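Local coordinates for protein glucosamine-6-phosphate deaminase (Bacillus subtilis, PDB 2BKX) that belongs to the glucosamine-6-phosphate isomerase/6-phosphogluconolactonase family, with a Rossmann-like alpha/beta fold, and binds fructose-6-phosphate in a pocket, at residues I48-H51 and Q52-L56; L109-E112 and C113-Y116. One frame throughout, in Å; residues are numbered along the deposited sequence.

Contact 1 of 2, residues I48-H51 and Q52-L56; sequences IRLH and QTENL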
loop_
_atom_site.group_PDB
_atom_site.type_symbol
_atom_site.label_atom_id
_atom_site.label_comp_id
_atom_site.label_asym_id
_atom_site.label_seq_id
_atom_site.Cartn_x
_atom_site.Cartn_y
_atom_site.Cartn_z
ATOM N N ILE A 48 -15.470 -3.001 5.118
ATOM C CA ILE A 48 -16.753 -2.327 5.147
ATOM C C ILE A 48 -17.845 -3.314 5.553
ATOM O O ILE A 48 -18.729 -2.970 6.329
ATOM C CB ILE A 48 -17.061 -1.643 3.807
ATOM C CG1 ILE A 48 -16.068 -0.515 3.574
ATOM C CG2 ILE A 48 -18.494 -1.104 3.786
ATOM C CD1 ILE A 48 -16.058 -0.080 2.126
ATOM N N ARG A 49 -17.787 -4.539 5.062
ATOM C CA ARG A 49 -18.751 -5.529 5.491
ATOM C C ARG A 49 -18.691 -5.745 6.984
ATOM O O ARG A 49 -19.743 -5.850 7.617
ATOM C CB ARG A 49 -18.458 -6.815 4.757
ATOM C CG ARG A 49 -19.191 -6.916 3.467
ATOM C CD ARG A 49 -20.593 -7.517 3.690
ATOM N NE ARG A 49 -21.191 -7.848 2.411
ATOM C CZ ARG A 49 -21.926 -7.022 1.677
ATOM N NH1 ARG A 49 -22.204 -5.787 2.098
ATOM N NH2 ARG A 49 -22.392 -7.438 0.508
ATOM N N LEU A 50 -17.485 -5.871 7.544
ATOM C CA LEU A 50 -17.327 -6.107 8.987
ATOM C C LEU A 50 -17.887 -4.939 9.803
ATOM O O LEU A 50 -18.372 -5.100 10.934
ATOM C CB LEU A 50 -15.865 -6.360 9.345
ATOM C CG LEU A 50 -15.221 -7.611 8.779
ATOM C CD1 LEU A 50 -13.787 -7.673 9.233
ATOM C CD2 LEU A 50 -16.004 -8.860 9.129
ATOM N N HIS A 51 -17.841 -3.756 9.213
ATOM C CA HIS A 51 -18.468 -2.569 9.812
ATOM C C HIS A 51 -19.949 -2.855 10.096
ATOM O O HIS A 51 -20.485 -2.445 11.156
ATOM C CB HIS A 51 -18.263 -1.382 8.819
ATOM C CG HIS A 51 -18.682 -0.034 9.324
ATOM N ND1 HIS A 51 -18.329 0.462 10.562
ATOM C CD2 HIS A 51 -19.378 0.953 8.708
ATOM C CE1 HIS A 51 -18.808 1.689 10.683
ATOM N NE2 HIS A 51 -19.453 2.002 9.580
ATOM N N GLN A 52 -20.604 -3.576 9.184
ATOM C CA GLN A 52 -21.984 -4.035 9.356
ATOM C C GLN A 52 -22.130 -5.308 10.184
ATOM O O GLN A 52 -22.856 -5.335 11.193
ATOM C CB GLN A 52 -22.642 -4.320 7.983
ATOM C CG GLN A 52 -22.514 -3.235 6.924
ATOM C CD GLN A 52 -22.385 -3.751 5.436
ATOM O OE1 GLN A 52 -21.808 -3.056 4.599
ATOM N NE2 GLN A 52 -22.923 -4.960 5.129
ATOM N N THR A 53 -21.490 -6.388 9.756
ATOM C CA THR A 53 -21.749 -7.691 10.324
ATOM C C THR A 53 -21.196 -7.810 11.749
ATOM O O THR A 53 -21.703 -8.639 12.511
ATOM C CB THR A 53 -21.183 -8.799 9.477
ATOM O OG1 THR A 53 -19.800 -8.571 9.333
ATOM C CG2 THR A 53 -21.836 -8.844 8.092
ATOM N N GLU A 54 -20.176 -7.007 12.097
ATOM C CA GLU A 54 -19.542 -7.070 13.416
ATOM C C GLU A 54 -19.537 -5.758 14.141
ATOM O O GLU A 54 -18.929 -5.624 15.225
ATOM C CB GLU A 54 -18.093 -7.622 13.320
ATOM C CG GLU A 54 -18.042 -8.987 12.758
ATOM C CD GLU A 54 -16.674 -9.587 12.730
ATOM O OE1 GLU A 54 -15.662 -8.879 13.025
ATOM O OE2 GLU A 54 -16.595 -10.756 12.344
ATOM N N ASN A 55 -20.199 -4.761 13.582
ATOM C CA ASN A 55 -20.296 -3.477 14.230
ATOM C C ASN A 55 -18.885 -2.965 14.518
ATOM O O ASN A 55 -18.610 -2.365 15.547
ATOM C CB ASN A 55 -21.143 -3.630 15.507
ATOM C CG ASN A 55 -21.713 -2.324 16.040
ATOM O OD1 ASN A 55 -21.745 -1.281 15.378
ATOM N ND2 ASN A 55 -22.172 -2.392 17.318
ATOM N N LEU A 56 -17.964 -3.215 13.578
ATOM C CA LEU A 56 -16.610 -2.776 13.719
ATOM C C LEU A 56 -16.525 -1.271 13.521
ATOM O O LEU A 56 -16.964 -0.771 12.501
ATOM C CB LEU A 56 -15.728 -3.479 12.648
ATOM C CG LEU A 56 -14.263 -3.064 12.588
ATOM C CD1 LEU A 56 -13.471 -3.367 13.841
ATOM C CD2 LEU A 56 -13.573 -3.654 11.334
HETATM O O HOH W 1 -23.088 -2.034 12.460
#
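The carbonyl of L50 receives two backbone donors from the chain leaving the helix, and this fork is the core of a worked example in how a helix is brought to an end. E54 N reaches L50 O at 2.9 Å in the ordinary helical manner, while L56 N, two residues further on, reaches the same L50 O at 3.3 Å. The two N-H groups come to opposite faces of the carbonyl plane, and between them N55 adopts a left-handed helical backbone that turns the chain back on itself. One residue earlier the helix is still regular, with T53 N bonded to R49 O.

A side-chain bond closes the same turn. H51 holds CG anti to its backbone N (chi1 -173°), which turns the imidazole outward beside the last turn, to face the carbonyl of L56, and its ND1 donates to L56 O at 2.7 Å. The bond is almost straight (176°), and the oxygen lies in the ring plane. The H51 ring also meets that of F58. Water adds a bridge from H51 O to N55 OD1, and N55 CA makes a C-H...O contact of 3.2 Å with H51 O.

Van der Waals packing covers another flank: the apolar pair is L50 CB with L56 CD2 at 4.1 Å, and L50 CD2 also lies against the E54 carboxylate, 3.7 Å from its CD, the two side chains pointing the same way. OE2 of E54 is salt-bridged to R18 of helix 9-26, on which L50 and L56 also pack.

Altogether this is a helix C-terminal cap with a left-handed residue at the turn, set in a beta-alpha-beta unit where helix 41-53 gives way to the loop leading to strand 62-69.

Contact 2 of 2, residues L109-E112 and C113-Y116; sequences LEAE and CRRY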
loop_
_atom_site.group_PDB
_atom_site.type_symbol
_atom_site.label_atom_id
_atom_site.label_comp_id
_atom_site.label_asym_id
_atom_site.label_seq_id
_atom_site.Cartn_x
_atom_site.Cartn_y
_atom_site.Cartn_z
ATOM N N LEU A 109 6.770 19.871 -4.313
ATOM C CA LEU A 109 6.562 18.456 -3.987
ATOM C C LEU A 109 7.637 17.919 -3.039
ATOM O O LEU A 109 7.351 17.079 -2.188
ATOM C CB LEU A 109 6.526 17.651 -5.257
ATOM C CG LEU A 109 5.339 17.978 -6.153
ATOM C CD1 LEU A 109 5.516 17.158 -7.391
ATOM C CD2 LEU A 109 4.001 17.710 -5.497
ATOM N N GLU A 110 8.855 18.430 -3.150
ATOM C CA GLU A 110 9.909 18.061 -2.197
ATOM C C GLU A 110 9.540 18.425 -0.745
ATOM O O GLU A 110 9.715 17.622 0.209
ATOM C CB GLU A 110 11.216 18.747 -2.605
ATOM C CG GLU A 110 11.954 18.017 -3.696
ATOM C CD GLU A 110 13.441 18.438 -3.825
ATOM O OE1 GLU A 110 13.988 19.144 -2.917
ATOM O OE2 GLU A 110 14.082 18.046 -4.834
ATOM N N ALA A 111 9.056 19.648 -0.566
ATOM C CA ALA A 111 8.627 20.089 0.737
ATOM C C ALA A 111 7.435 19.293 1.252
ATOM O O ALA A 111 7.381 18.939 2.428
ATOM C CB ALA A 111 8.306 21.603 0.738
ATOM N N GLU A 112 6.506 18.966 0.362
ATOM C CA GLU A 112 5.384 18.110 0.738
ATOM C C GLU A 112 5.852 16.773 1.268
ATOM O O GLU A 112 5.338 16.275 2.267
ATOM C CB GLU A 112 4.457 17.924 -0.471
ATOM C CG GLU A 112 3.300 16.948 -0.254
ATOM C CD GLU A 112 2.308 17.346 0.799
ATOM O OE1 GLU A 112 2.264 18.544 1.170
ATOM O OE2 GLU A 112 1.523 16.445 1.232
ATOM N N CYS A 113 6.837 16.198 0.611
ATOM C CA CYS A 113 7.378 14.896 1.049
ATOM C C CYS A 113 8.047 14.973 2.425
ATOM O O CYS A 113 7.869 14.094 3.252
ATOM C CB CYS A 113 8.337 14.352 0.009
ATOM S SG CYS A 113 7.480 13.703 -1.448
ATOM N N ARG A 114 8.793 16.050 2.681
ATOM C CA ARG A 114 9.401 16.253 3.990
ATOM C C ARG A 114 8.344 16.398 5.060
ATOM O O ARG A 114 8.462 15.765 6.109
ATOM C CB ARG A 114 10.348 17.455 4.004
ATOM C CG ARG A 114 11.628 17.204 3.275
ATOM C CD ARG A 114 12.666 18.324 3.454
ATOM N NE ARG A 114 12.126 19.671 3.303
ATOM C CZ ARG A 114 12.229 20.434 2.214
ATOM N NH1 ARG A 114 11.674 21.635 2.205
ATOM N NH2 ARG A 114 12.859 20.010 1.128
ATOM N N ARG A 115 7.304 17.189 4.797
ATOM C CA ARG A 115 6.222 17.352 5.793
ATOM C C ARG A 115 5.483 16.052 6.021
ATOM O O ARG A 115 5.086 15.751 7.140
ATOM C CB ARG A 115 5.209 18.399 5.354
ATOM C CG ARG A 115 5.738 19.847 5.320
ATOM C CD ARG A 115 4.609 20.876 5.065
ATOM N NE ARG A 115 3.932 20.686 3.768
ATOM C CZ ARG A 115 4.222 21.329 2.623
ATOM N NH1 ARG A 115 5.178 22.261 2.585
ATOM N NH2 ARG A 115 3.553 21.045 1.496
ATOM N N TYR A 116 5.330 15.249 4.976
ATOM C CA TYR A 116 4.592 13.995 5.113
ATOM C C TYR A 116 5.367 13.038 5.987
ATOM O O TYR A 116 4.795 12.364 6.849
ATOM C CB TYR A 116 4.317 13.379 3.744
ATOM C CG TYR A 116 3.248 12.268 3.774
ATOM C CD1 TYR A 116 1.925 12.572 3.914
ATOM C CD2 TYR A 116 3.596 10.920 3.669
ATOM C CE1 TYR A 116 0.961 11.588 3.884
ATOM C CE2 TYR A 116 2.658 9.911 3.676
ATOM C CZ TYR A 116 1.321 10.258 3.780
ATOM O OH TYR A 116 0.299 9.321 3.773
#
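R115 folds back along its own helix to meet A111 and E112, and it can be traced atom by atom. Its CB lies over the previous turn, close to the carbonyl oxygens of A111 and E112, and CG presses nearer, 3.4 Å from A111 O, the acceptor for the backbone N of R115. The chain then bends at the torsion about CG and CD (chi3 -61°), laying the guanidinium against the helix with E112 CA 3.5 Å above one face. At the tip the two nitrogens part company: NH1 reaches A111 CB at 3.7 Å, whereas NH2 forms a salt bridge of 2.8 Å with E112 OE1.

That bond uses the anti lone pair of OE1, the one away from OE2; the carboxylate and guanidinium planes stand 64° apart, and the one N-H...O bond, NH2 to OE1, carries the bridge. E112 bends at chi2 to bring OE1 round, and its OE2 is taken by N103 N, so both carboxylate oxygens are engaged. R114 curls back in a similar way on a neighbouring flank, its NH1 also 3.7 Å from A111 CB, so that the small methyl lies near both arginines. The inward side belongs to C113 and L109, which pack on V154 and L180, and to Y116, whose OH is bonded to N65 O.

The chemistry implies a glutamate held from two directions near the start of helix 109-122: its negative charge would suit the positive end of the helix dipole, and the bridge to R115 would be expected to favour the ionised form.

Contact 1 precedes contact 2 along the chain, and the two do not touch: their centres are 35 Å apart and their nearest atoms about 19 Å. Contact 1 ends helix 41-53, the crossover between parallel strands 31-34 and 62-69; contact 2 occupies the first two turns of helix 109-122, which comes between strands 99-100 and 128-131. All four of these strands belong to one mixed sheet. L66 and D67 of strand 62-69 line the fructose-6-phosphate pocket; the Y116 side chain is about 10 Å from the bound ligand. Contact 1 thus lies at the surface where the chain heads for that strand, while contact 2 reaches it through Y116 and N65.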